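Long-range contacts in inositol-1-monophosphatase SuhB (Mycobacterium tuberculosis, PDB 2Q74), which catalyses the magnesium-dependent hydrolysis of myo-inositol phosphates, such as inositol 1-phosphate, to free myo-inositol and phosphate: residues Val58-Thr63 with Leu103-Gly108; Leu177-Gly182 with Arg203-Ile208; Gly209-Asp214 with Tyr226-Val231; Asp214-Ala219 with Ala240-Glu245. One frame throughout, in Å; residues are numbered along the deposited sequence.

All four contacts are buried, but they lie at different depths of the layered alpha/beta fold. Contacts 3 and 4 are central and share helix 211-220, one side of which meets strand 225-231 while another meets helix 233-245. Contact 2 joins strands 204-206 and 176-181, the latter next to strand 225-231 in the same sheet, and reaches the second subunit. Contact 1 belongs to the other sheet, yet touches contact 3 where Asp107 OD2 accepts from Ala212 N. Their chemistry follows their place: clustered carboxylates beside proline and isoleucine in contact 1, backbone bonds and a cation-pi pair in contact 2, an aromatic face in contact 3, small apolar groups in contact 4.

Contact 1: Val58-Thr63 with Leu103-Gly108; sequences VVDTDT and LDPIDG
Asp60 brings one carboxylate oxygen, OD1, to the Pro105 ring, 3.7 Å from Pro105 CB, while the backbone O of Asp60 lies 3.6 Å from CG of the same ring. The proline thus packs against the helix at its Asp60 turn. A second flat group, the carboxylate of Asp104, is met from above its plane by the backbone N of Ile106, which donates to Asp104 OD1 at 3.2 Å. That bond closes an Asx turn in the sequence Asp-Pro-Ile-Asp-Gly, the metal-binding signature of the inositol monophosphatase superfamily, where the chain turns a corner at Pro105.

The two carboxylates stand near each other, Asp60 OD1 lying 4.0 Å from Asp104 OD1. Glu83 is close to both and Asp235 to Asp104; by similarity Asp104 and Asp235 ligate magnesium, as does Glu83, a cluster of acids consistent with a magnesium site. Further along, Ile106 carries its side chain across that of Val59 at roughly a right angle, CD1 meeting Val59 CG1 at 3.7 Å, and Phe112 of helix 109-114 touches both residues.

Thr63 completes the hold on the proline. With OG1 beside its backbone N (chi1 -56°), the methyl is turned to Pro105, CG2 to CB 3.6 Å, and the hydroxyl is turned back into the helix. There OG1 donates to Val59 O at 2.8 Å, on the face of that carbonyl opposite to the one used by Thr63 N.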
loop_
_atom_site.group_PDB
_atom_site.type_symbol
_atom_site.label_atom_id
_atom_site.label_comp_id
_atom_site.label_asym_id
_atom_site.label_seq_id
_atom_site.Cartn_x
_atom_site.Cartn_y
_atom_site.Cartn_z
ATOM N N VAL A 58 0.712 0.049 23.571
ATOM C CA VAL A 58 -0.089 0.941 24.387
ATOM C C VAL A 58 -1.421 1.235 23.714
ATOM O O VAL A 58 -2.462 1.034 24.318
ATOM C CB VAL A 58 0.657 2.268 24.694
ATOM C CG1 VAL A 58 -0.215 3.190 25.503
ATOM C CG2 VAL A 58 1.931 1.982 25.454
ATOM N N VAL A 59 -1.385 1.690 22.466
ATOM C CA VAL A 59 -2.603 2.077 21.763
ATOM C C VAL A 59 -3.497 0.870 21.522
ATOM O O VAL A 59 -4.723 0.966 21.612
ATOM C CB VAL A 59 -2.314 2.748 20.425
ATOM C CG1 VAL A 59 -3.623 3.024 19.716
ATOM C CG2 VAL A 59 -1.527 4.019 20.616
ATOM N N ASP A 60 -2.859 -0.260 21.232
ATOM C CA ASP A 60 -3.552 -1.513 20.976
ATOM C C ASP A 60 -4.366 -1.917 22.204
ATOM O O ASP A 60 -5.550 -2.229 22.095
ATOM C CB ASP A 60 -2.539 -2.599 20.598
ATOM C CG ASP A 60 -3.180 -3.807 19.984
ATOM O OD1 ASP A 60 -3.835 -3.668 18.921
ATOM O OD2 ASP A 60 -3.013 -4.910 20.552
ATOM N N THR A 61 -3.739 -1.863 23.372
ATOM C CA THR A 61 -4.412 -2.201 24.618
ATOM C C THR A 61 -5.534 -1.226 24.940
ATOM O O THR A 61 -6.635 -1.631 25.312
ATOM C CB THR A 61 -3.432 -2.179 25.801
ATOM O OG1 THR A 61 -2.246 -2.890 25.442
ATOM C CG2 THR A 61 -4.069 -2.823 27.020
ATOM N N ASP A 62 -5.239 0.063 24.815
ATOM C CA ASP A 62 -6.200 1.105 25.125
ATOM C C ASP A 62 -7.471 0.908 24.313
ATOM O O ASP A 62 -8.583 0.974 24.853
ATOM C CB ASP A 62 -5.604 2.487 24.838
ATOM C CG ASP A 62 -4.492 2.885 25.830
ATOM O OD1 ASP A 62 -4.463 2.384 26.977
ATOM O OD2 ASP A 62 -3.643 3.716 25.451
ATOM N N THR A 63 -7.291 0.644 23.018
ATOM C CA THR A 63 -8.404 0.489 22.078
ATOM C C THR A 63 -9.175 -0.803 22.328
ATOM O O THR A 63 -10.389 -0.869 22.154
ATOM C CB THR A 63 -7.895 0.489 20.628
ATOM O OG1 THR A 63 -7.153 1.680 20.372
ATOM C CG2 THR A 63 -9.044 0.412 19.644
ATOM N N LEU A 103 -12.180 -9.581 17.753
ATOM C CA LEU A 103 -11.667 -8.289 17.365
ATOM C C LEU A 103 -10.154 -8.076 17.365
ATOM O O LEU A 103 -9.407 -8.797 18.022
ATOM C CB LEU A 103 -12.424 -7.180 18.094
ATOM C CG LEU A 103 -12.494 -7.035 19.606
ATOM C CD1 LEU A 103 -13.957 -6.795 19.994
ATOM C CD2 LEU A 103 -11.986 -8.224 20.316
ATOM N N ASP A 104 -9.733 -7.117 16.538
ATOM C CA ASP A 104 -8.366 -6.621 16.505
ATOM C C ASP A 104 -8.408 -5.089 16.417
ATOM O O ASP A 104 -8.824 -4.520 15.396
ATOM C CB ASP A 104 -7.564 -7.184 15.330
ATOM C CG ASP A 104 -6.064 -6.909 15.465
ATOM O OD1 ASP A 104 -5.681 -6.166 16.388
ATOM O OD2 ASP A 104 -5.260 -7.430 14.667
ATOM N N PRO A 105 -7.971 -4.416 17.486
ATOM C CA PRO A 105 -7.917 -2.954 17.506
ATOM C C PRO A 105 -6.982 -2.333 16.462
ATOM O O PRO A 105 -7.264 -1.248 15.951
ATOM C CB PRO A 105 -7.394 -2.646 18.905
ATOM C CG PRO A 105 -7.685 -3.879 19.696
ATOM C CD PRO A 105 -7.502 -4.992 18.752
ATOM N N ILE A 106 -5.864 -2.994 16.182
ATOM C CA ILE A 106 -4.934 -2.512 15.172
ATOM C C ILE A 106 -4.351 -3.687 14.396
ATOM O O ILE A 106 -3.415 -4.351 14.860
ATOM C CB ILE A 106 -3.765 -1.695 15.786
ATOM C CG1 ILE A 106 -4.279 -0.535 16.664
ATOM C CG2 ILE A 106 -2.846 -1.180 14.657
ATOM C CD1 ILE A 106 -3.203 0.104 17.506
ATOM N N ASP A 107 -4.936 -3.947 13.228
ATOM C CA ASP A 107 -4.400 -4.902 12.266
ATOM C C ASP A 107 -3.486 -4.143 11.314
ATOM O O ASP A 107 -3.907 -3.226 10.620
ATOM C CB ASP A 107 -5.517 -5.575 11.477
ATOM C CG ASP A 107 -4.992 -6.599 10.489
ATOM O OD1 ASP A 107 -3.908 -7.186 10.708
ATOM O OD2 ASP A 107 -5.667 -6.843 9.479
ATOM N N GLY A 108 -2.224 -4.524 11.303
ATOM C CA GLY A 108 -1.201 -3.788 10.587
ATOM C C GLY A 108 -0.448 -2.931 11.566
ATOM O O GLY A 108 -0.455 -1.719 11.437
#

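Contact 2: Leu177-Gly182 with Arg203-Ile208; sequences LGTGFG and RDVRRI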
loop_
_atom_site.group_PDB
_atom_site.type_symbol
_atom_site.label_atom_id
_atom_site.label_comp_id
_atom_site.label_asym_id
_atom_site.label_seq_id
_atom_site.Cartn_x
_atom_site.Cartn_y
_atom_site.Cartn_z
ATOM N N LEU A 177 -3.066 -9.585 -7.418
ATOM C CA LEU A 177 -3.085 -10.417 -6.241
ATOM C C LEU A 177 -2.389 -9.725 -5.072
ATOM O O LEU A 177 -1.261 -9.262 -5.200
ATOM C CB LEU A 177 -2.376 -11.724 -6.541
ATOM C CG LEU A 177 -2.267 -12.723 -5.402
ATOM C CD1 LEU A 177 -3.620 -13.392 -5.105
ATOM C CD2 LEU A 177 -1.227 -13.736 -5.767
ATOM N N GLY A 178 -3.059 -9.711 -3.922
ATOM C CA GLY A 178 -2.451 -9.257 -2.687
ATOM C C GLY A 178 -1.966 -10.428 -1.850
ATOM O O GLY A 178 -2.574 -11.498 -1.819
ATOM N N THR A 179 -0.856 -10.247 -1.166
ATOM C CA THR A 179 -0.389 -11.264 -0.222
ATOM C C THR A 179 0.205 -10.664 1.010
ATOM O O THR A 179 0.448 -9.472 1.077
ATOM C CB THR A 179 0.665 -12.196 -0.840
ATOM O OG1 THR A 179 1.671 -11.427 -1.510
ATOM C CG2 THR A 179 0.004 -13.094 -1.822
ATOM N N GLY A 180 0.410 -11.518 1.996
ATOM C CA GLY A 180 1.117 -11.150 3.199
ATOM C C GLY A 180 1.898 -12.331 3.715
ATOM O O GLY A 180 1.780 -13.450 3.204
ATOM N N PHE A 181 2.740 -12.052 4.704
ATOM C CA PHE A 181 3.457 -13.079 5.443
ATOM C C PHE A 181 2.700 -13.239 6.743
ATOM O O PHE A 181 2.522 -12.268 7.490
ATOM C CB PHE A 181 4.905 -12.659 5.688
ATOM C CG PHE A 181 5.758 -12.647 4.438
ATOM C CD1 PHE A 181 6.585 -11.570 4.155
ATOM C CD2 PHE A 181 5.734 -13.717 3.552
ATOM C CE1 PHE A 181 7.372 -11.563 3.016
ATOM C CE2 PHE A 181 6.520 -13.712 2.417
ATOM C CZ PHE A 181 7.343 -12.636 2.153
ATOM N N GLY A 182 2.215 -14.457 6.980
ATOM C CA GLY A 182 1.344 -14.750 8.107
ATOM C C GLY A 182 2.114 -15.329 9.273
ATOM O O GLY A 182 3.114 -16.024 9.076
ATOM N N ARG A 203 -1.214 -10.876 -13.120
ATOM C CA ARG A 203 -0.964 -9.514 -13.597
ATOM C C ARG A 203 0.137 -8.823 -12.831
ATOM O O ARG A 203 1.098 -8.391 -13.439
ATOM C CB ARG A 203 -2.239 -8.713 -13.460
ATOM C CG ARG A 203 -2.259 -7.335 -14.072
ATOM C CD ARG A 203 -3.635 -6.740 -13.730
ATOM N NE ARG A 203 -3.910 -5.486 -14.396
ATOM C CZ ARG A 203 -4.328 -5.366 -15.645
ATOM N NH1 ARG A 203 -4.498 -6.430 -16.419
ATOM N NH2 ARG A 203 -4.534 -4.145 -16.131
ATOM N N ASP A 204 -0.016 -8.695 -11.509
ATOM C CA ASP A 204 0.984 -8.075 -10.615
ATOM C C ASP A 204 0.648 -8.481 -9.167
ATOM O O ASP A 204 -0.354 -9.138 -8.905
ATOM C CB ASP A 204 1.002 -6.549 -10.763
ATOM C CG ASP A 204 2.365 -5.904 -10.341
ATOM O OD1 ASP A 204 3.191 -6.573 -9.692
ATOM O OD2 ASP A 204 2.614 -4.703 -10.642
ATOM N N VAL A 205 1.503 -8.121 -8.231
ATOM C CA VAL A 205 1.329 -8.496 -6.832
ATOM C C VAL A 205 1.349 -7.236 -5.974
ATOM O O VAL A 205 2.048 -6.287 -6.293
ATOM C CB VAL A 205 2.460 -9.505 -6.397
ATOM C CG1 VAL A 205 2.344 -9.915 -4.948
ATOM C CG2 VAL A 205 2.421 -10.731 -7.272
ATOM N N ARG A 206 0.572 -7.242 -4.901
ATOM C CA ARG A 206 0.563 -6.166 -3.922
ATOM C C ARG A 206 0.832 -6.734 -2.514
ATOM O O ARG A 206 0.302 -7.797 -2.160
ATOM C CB ARG A 206 -0.793 -5.436 -3.948
ATOM C CG ARG A 206 -1.054 -4.481 -5.147
ATOM C CD ARG A 206 -0.033 -3.301 -5.244
ATOM N NE ARG A 206 0.719 -3.382 -6.506
ATOM C CZ ARG A 206 0.470 -2.662 -7.602
ATOM N NH1 ARG A 206 -0.482 -1.749 -7.608
ATOM N NH2 ARG A 206 1.195 -2.830 -8.692
ATOM N N ARG A 207 1.664 -6.038 -1.730
ATOM C CA ARG A 207 1.935 -6.426 -0.343
ATOM C C ARG A 207 1.841 -5.210 0.542
ATOM O O ARG A 207 2.799 -4.435 0.681
ATOM C CB ARG A 207 3.302 -7.106 -0.252
ATOM C CG ARG A 207 3.935 -7.339 1.161
ATOM C CD ARG A 207 3.315 -8.504 1.903
ATOM N NE ARG A 207 3.893 -9.867 1.765
ATOM C CZ ARG A 207 4.647 -10.368 0.772
ATOM N NH1 ARG A 207 5.063 -9.655 -0.271
ATOM N NH2 ARG A 207 5.018 -11.643 0.843
ATOM N N ILE A 208 0.713 -5.089 1.207
ATOM C CA ILE A 208 0.293 -3.862 1.857
ATOM C C ILE A 208 0.460 -3.840 3.380
ATOM O O ILE A 208 0.601 -2.770 3.954
ATOM C CB ILE A 208 -1.159 -3.558 1.440
ATOM C CG1 ILE A 208 -1.162 -3.081 -0.013
ATOM C CG2 ILE A 208 -1.856 -2.515 2.354
ATOM C CD1 ILE A 208 -2.551 -2.954 -0.578
#
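Arg207, Leu177 and Thr179 bury the most surface where strands 176-181 and 204-206 run in parallel. The guanidinium of Arg207 lies between two groups of the first strand. On one side is the Phe181 ring: CZ of Arg207 stands 3.9 Å from the ring centroid and 18° off its normal, a cation-pi contact over the face, although the two planes are inclined by 41°. The exact spacing of NH2 over the ring is modelled too tight to be relied on. On the opposite face sits Thr179 OG1, 3.9 Å from Arg207 CZ. Bends at chi2 and chi3 carry the arginine chain across the backbone of Thr179 and Gly180.

Leu177 contributes mainly through its backbone. Its N donates to Asp204 O at 3.1 Å and its O accepts from Arg206 N at 2.7 Å, after which Thr179 N donates to Arg206 O at 2.9 Å, the ladder of a parallel pair. Arg206, a substrate-binding residue by similarity, projects to the sheet face away from Leu177 and Val205; a salt bridge, weak as a hydrogen bond, joins its NH2 to Asp204 OD2.

This pairing closes a beta-alpha-beta unit whose helix 188-198 packs on Thr179 and Arg207 through Leu195. Arg207 also meets Arg207 of the second subunit, so the edge that strand 204-206 forms within this chain lies at the dimer interface, while strand 225-231 flanks strand 176-181 on its other side.

Contact 3: Gly209-Asp214 with Tyr226-Val231; sequences GSAALD and YYEHGV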
loop_
_atom_site.group_PDB
_atom_site.type_symbol
_atom_site.label_atom_id
_atom_site.label_comp_id
_atom_site.label_asym_id
_atom_site.label_seq_id
_atom_site.Cartn_x
_atom_site.Cartn_y
_atom_site.Cartn_z
ATOM N N GLY A 209 0.471 -4.989 4.033
ATOM C CA GLY A 209 0.694 -5.087 5.469
ATOM C C GLY A 209 -0.559 -5.187 6.333
ATOM O O GLY A 209 -0.456 -4.959 7.561
ATOM N N SER A 210 -1.724 -5.524 5.738
ATOM C CA SER A 210 -2.954 -5.681 6.520
ATOM C C SER A 210 -3.972 -6.666 5.916
ATOM O O SER A 210 -4.576 -6.420 4.880
ATOM C CB SER A 210 -3.627 -4.329 6.759
ATOM O OG SER A 210 -4.879 -4.518 7.426
ATOM N N ALA A 211 -4.164 -7.792 6.580
ATOM C CA ALA A 211 -5.013 -8.835 6.062
ATOM C C ALA A 211 -6.448 -8.354 5.980
ATOM O O ALA A 211 -7.139 -8.612 5.001
ATOM C CB ALA A 211 -4.908 -10.074 6.937
ATOM N N ALA A 212 -6.870 -7.618 7.004
ATOM C CA ALA A 212 -8.217 -7.076 7.070
ATOM C C ALA A 212 -8.496 -6.176 5.858
ATOM O O ALA A 212 -9.554 -6.276 5.206
ATOM C CB ALA A 212 -8.412 -6.308 8.382
ATOM N N LEU A 213 -7.532 -5.314 5.553
ATOM C CA LEU A 213 -7.685 -4.369 4.450
ATOM C C LEU A 213 -7.598 -5.038 3.087
ATOM O O LEU A 213 -8.231 -4.563 2.150
ATOM C CB LEU A 213 -6.643 -3.222 4.572
ATOM C CG LEU A 213 -6.911 -2.231 5.709
ATOM C CD1 LEU A 213 -5.757 -1.187 5.847
ATOM C CD2 LEU A 213 -8.250 -1.547 5.532
ATOM N N ASP A 214 -6.813 -6.107 2.962
ATOM C CA ASP A 214 -6.704 -6.857 1.716
ATOM C C ASP A 214 -8.054 -7.516 1.388
ATOM O O ASP A 214 -8.536 -7.481 0.252
ATOM C CB ASP A 214 -5.640 -7.967 1.840
ATOM C CG ASP A 214 -4.206 -7.437 1.834
ATOM O OD1 ASP A 214 -3.902 -6.484 1.099
ATOM O OD2 ASP A 214 -3.366 -8.000 2.549
ATOM N N TYR A 226 -6.742 -12.378 -3.051
ATOM C CA TYR A 226 -5.852 -12.260 -1.907
ATOM C C TYR A 226 -5.521 -13.629 -1.376
ATOM O O TYR A 226 -6.390 -14.463 -1.265
ATOM C CB TYR A 226 -6.523 -11.422 -0.821
ATOM C CG TYR A 226 -5.890 -11.520 0.538
ATOM C CD1 TYR A 226 -4.588 -11.046 0.757
ATOM C CD2 TYR A 226 -6.589 -12.068 1.615
ATOM C CE1 TYR A 226 -3.982 -11.111 2.042
ATOM C CE2 TYR A 226 -6.009 -12.158 2.889
ATOM C CZ TYR A 226 -4.695 -11.657 3.097
ATOM O OH TYR A 226 -4.137 -11.742 4.335
ATOM N N TYR A 227 -4.250 -13.831 -1.040
ATOM C CA TYR A 227 -3.775 -15.103 -0.484
ATOM C C TYR A 227 -2.755 -14.859 0.639
ATOM O O TYR A 227 -1.726 -14.196 0.442
ATOM C CB TYR A 227 -3.131 -15.974 -1.575
ATOM C CG TYR A 227 -2.228 -17.048 -1.020
ATOM C CD1 TYR A 227 -2.762 -18.117 -0.327
ATOM C CD2 TYR A 227 -0.850 -16.972 -1.138
ATOM C CE1 TYR A 227 -1.957 -19.120 0.225
ATOM C CE2 TYR A 227 -0.020 -17.958 -0.587
ATOM C CZ TYR A 227 -0.592 -19.053 0.096
ATOM O OH TYR A 227 0.149 -20.089 0.670
ATOM N N GLU A 228 -3.046 -15.425 1.807
ATOM C CA GLU A 228 -2.100 -15.434 2.904
ATOM C C GLU A 228 -2.144 -16.724 3.722
ATOM O O GLU A 228 -3.209 -17.244 4.042
ATOM C CB GLU A 228 -2.314 -14.234 3.824
ATOM C CG GLU A 228 -1.113 -13.978 4.728
ATOM C CD GLU A 228 -1.216 -12.720 5.512
ATOM O OE1 GLU A 228 -1.762 -11.723 4.996
ATOM O OE2 GLU A 228 -0.742 -12.728 6.670
ATOM N N HIS A 229 -0.955 -17.199 4.072
ATOM C CA HIS A 229 -0.768 -18.393 4.874
ATOM C C HIS A 229 -0.395 -18.028 6.312
ATOM O O HIS A 229 0.733 -17.616 6.574
ATOM C CB HIS A 229 0.344 -19.237 4.257
ATOM C CG HIS A 229 0.464 -20.598 4.854
ATOM N ND1 HIS A 229 -0.373 -21.635 4.502
ATOM C CD2 HIS A 229 1.324 -21.097 5.773
ATOM C CE1 HIS A 229 -0.035 -22.716 5.186
ATOM N NE2 HIS A 229 0.993 -22.416 5.960
ATOM N N GLY A 230 -1.345 -18.173 7.234
ATOM C CA GLY A 230 -1.090 -17.952 8.659
ATOM C C GLY A 230 -1.683 -16.667 9.209
ATOM O O GLY A 230 -0.973 -15.834 9.765
ATOM N N VAL A 231 -2.995 -16.524 9.084
ATOM C CA VAL A 231 -3.682 -15.318 9.504
ATOM C C VAL A 231 -4.528 -15.629 10.728
ATOM O O VAL A 231 -5.346 -16.543 10.707
ATOM C CB VAL A 231 -4.591 -14.783 8.370
ATOM C CG1 VAL A 231 -5.320 -13.511 8.812
ATOM C CG2 VAL A 231 -3.779 -14.531 7.110
#
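Asp214, whose N donates to Ser210 O at 3.0 Å in the first turn of helix 211-220, lies over the ring of Tyr226. Its CB stands 3.6 Å from the ring centroid and 21° off the normal, a CH-pi contact displaced toward the CD1 rim, with the carboxylate continuing over CE1 and inclined to the ring by 35°. The opposite face is covered near its rim by the backbone N of Glu228. Asp214 OD2 and Glu228 OE1 are 4.7 Å apart, a proximity that might raise the proton affinity of one of them.

Ala211 CB lies beside Tyr226 OH and touches Val231 CG1 at 3.9 Å, so this methyl fits between the far end of the tyrosine and the valine beyond the bend. Tyr226 OH and Glu228 OE1 are modelled too close for their bond to be relied on.

The helix thereby rests on strand 225-231, which turns a corner at His229 and Gly230, where Gly230 and Val231 form a G1 beta bulge opposite Leu262. Ser210 is the N-cap of the helix, and Asp107, a magnesium ligand by similarity, accepts from Ala212 N: a helix N-terminus directed at the probable metal site.

Contact 4: Asp214-Ala219 with Ala240-Glu245; sequences DLCMVA and ALIAAE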
loop_
_atom_site.group_PDB
_atom_site.type_symbol
_atom_site.label_atom_id
_atom_site.label_comp_id
_atom_site.label_asym_id
_atom_site.label_seq_id
_atom_site.Cartn_x
_atom_site.Cartn_y
_atom_site.Cartn_z
ATOM N N ASP A 214 -6.813 -6.107 2.962
ATOM C CA ASP A 214 -6.704 -6.857 1.716
ATOM C C ASP A 214 -8.054 -7.516 1.388
ATOM O O ASP A 214 -8.536 -7.481 0.252
ATOM C CB ASP A 214 -5.640 -7.967 1.840
ATOM C CG ASP A 214 -4.206 -7.437 1.834
ATOM O OD1 ASP A 214 -3.902 -6.484 1.099
ATOM O OD2 ASP A 214 -3.366 -8.000 2.549
ATOM N N LEU A 215 -8.655 -8.145 2.381
ATOM C CA LEU A 215 -9.948 -8.736 2.195
ATOM C C LEU A 215 -10.947 -7.665 1.748
ATOM O O LEU A 215 -11.775 -7.898 0.872
ATOM C CB LEU A 215 -10.391 -9.432 3.482
ATOM C CG LEU A 215 -9.613 -10.736 3.770
ATOM C CD1 LEU A 215 -9.748 -11.169 5.214
ATOM C CD2 LEU A 215 -10.122 -11.875 2.790
ATOM N N CYS A 216 -10.833 -6.455 2.291
ATOM C CA CYS A 216 -11.782 -5.395 1.897
ATOM C C CYS A 216 -11.502 -4.915 0.463
ATOM O O CYS A 216 -12.431 -4.621 -0.315
ATOM C CB CYS A 216 -11.740 -4.228 2.884
ATOM S SG CYS A 216 -12.358 -4.623 4.532
ATOM N N MET A 217 -10.219 -4.832 0.114
ATOM C CA MET A 217 -9.878 -4.431 -1.243
ATOM C C MET A 217 -10.530 -5.398 -2.262
ATOM O O MET A 217 -11.077 -4.986 -3.290
ATOM C CB MET A 217 -8.376 -4.354 -1.412
ATOM C CG MET A 217 -7.797 -3.118 -0.731
ATOM S SD MET A 217 -6.021 -2.945 -1.044
ATOM C CE MET A 217 -5.471 -3.627 0.500
ATOM N N VAL A 218 -10.452 -6.688 -1.963
ATOM C CA VAL A 218 -11.033 -7.696 -2.851
ATOM C C VAL A 218 -12.536 -7.422 -3.006
ATOM O O VAL A 218 -13.052 -7.329 -4.120
ATOM C CB VAL A 218 -10.771 -9.109 -2.335
ATOM C CG1 VAL A 218 -11.536 -10.124 -3.143
ATOM C CG2 VAL A 218 -9.246 -9.414 -2.370
ATOM N N ALA A 219 -13.189 -7.169 -1.878
ATOM C CA ALA A 219 -14.583 -6.811 -1.848
ATOM C C ALA A 219 -14.886 -5.575 -2.681
ATOM O O ALA A 219 -15.845 -5.531 -3.414
ATOM C CB ALA A 219 -15.028 -6.605 -0.418
ATOM N N ALA A 240 -13.389 -11.493 5.741
ATOM C CA ALA A 240 -13.770 -12.672 4.976
ATOM C C ALA A 240 -15.242 -12.580 4.564
ATOM O O ALA A 240 -15.587 -12.788 3.396
ATOM C CB ALA A 240 -13.504 -13.934 5.783
ATOM N N LEU A 241 -16.083 -12.230 5.531
ATOM C CA LEU A 241 -17.531 -12.124 5.315
ATOM C C LEU A 241 -17.801 -11.027 4.315
ATOM O O LEU A 241 -18.639 -11.157 3.421
ATOM C CB LEU A 241 -18.241 -11.791 6.628
ATOM C CG LEU A 241 -19.688 -12.207 6.889
ATOM C CD1 LEU A 241 -20.372 -11.174 7.833
ATOM C CD2 LEU A 241 -20.519 -12.416 5.648
ATOM N N ILE A 242 -17.085 -9.932 4.487
ATOM C CA ILE A 242 -17.268 -8.764 3.643
ATOM C C ILE A 242 -16.963 -9.127 2.191
ATOM O O ILE A 242 -17.818 -8.955 1.311
ATOM C CB ILE A 242 -16.411 -7.587 4.090
ATOM C CG1 ILE A 242 -16.877 -7.089 5.480
ATOM C CG2 ILE A 242 -16.538 -6.486 3.057
ATOM C CD1 ILE A 242 -15.925 -6.151 6.197
ATOM N N ALA A 243 -15.774 -9.683 1.952
ATOM C CA ALA A 243 -15.441 -10.185 0.616
ATOM C C ALA A 243 -16.523 -11.184 0.101
ATOM O O ALA A 243 -16.985 -11.102 -1.031
ATOM C CB ALA A 243 -14.055 -10.793 0.610
ATOM N N ALA A 244 -16.958 -12.088 0.955
ATOM C CA ALA A 244 -17.962 -13.103 0.550
ATOM C C ALA A 244 -19.247 -12.415 0.123
ATOM O O ALA A 244 -19.768 -12.660 -0.946
ATOM C CB ALA A 244 -18.226 -14.092 1.677
ATOM N N GLU A 245 -19.726 -11.495 0.935
ATOM C CA GLU A 245 -20.968 -10.799 0.617
ATOM C C GLU A 245 -20.846 -9.873 -0.588
ATOM O O GLU A 245 -21.847 -9.316 -1.058
ATOM C CB GLU A 245 -21.450 -10.004 1.832
ATOM C CG GLU A 245 -22.000 -10.866 2.959
ATOM C CD GLU A 245 -23.210 -11.662 2.554
ATOM O OE1 GLU A 245 -24.038 -11.147 1.757
ATOM O OE2 GLU A 245 -23.333 -12.811 3.038
#
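Leu215 opens the contact from helix 211-220, its CD1 reaching the backbone N of Ala240 at 3.7 Å. With CG beside its own N (chi1 -72°), the side chain points back toward the start of the helix, which suits a partner that lies early in the segment 240-245. Leu215 O, which accepts from Ala219 N within its own helix, is met from the side by Ala243 CB at 3.7 Å.

Cys216 stands to one side of the interface and offers its sulfur to the end of Ile242, SG to CD1 4.2 Å. One turn on from Leu215, Ala219 brings the two backbones nearest. Its CB rests on the backbone of Ala243, 3.7 Å from CA, and on the branch methyl of Ile242, 3.8 Å from CG2. Here the CA atoms of Ala219 and Ala243 are 4.3 Å apart, a closeness that the two alanines permit.

The segment axes are nearly parallel, 9° apart, and approach to 8.0 Å. Cys216 and Ile242 both turn to Tyr145 and Val136 of strands 143-148 and 130-138, whereas Leu215 and Val218 lie on Tyr226 of strand 225-231. The paired helices therefore form the central alpha layer of the alpha-beta-alpha-beta-alpha sandwich, with one sheet packed on each side.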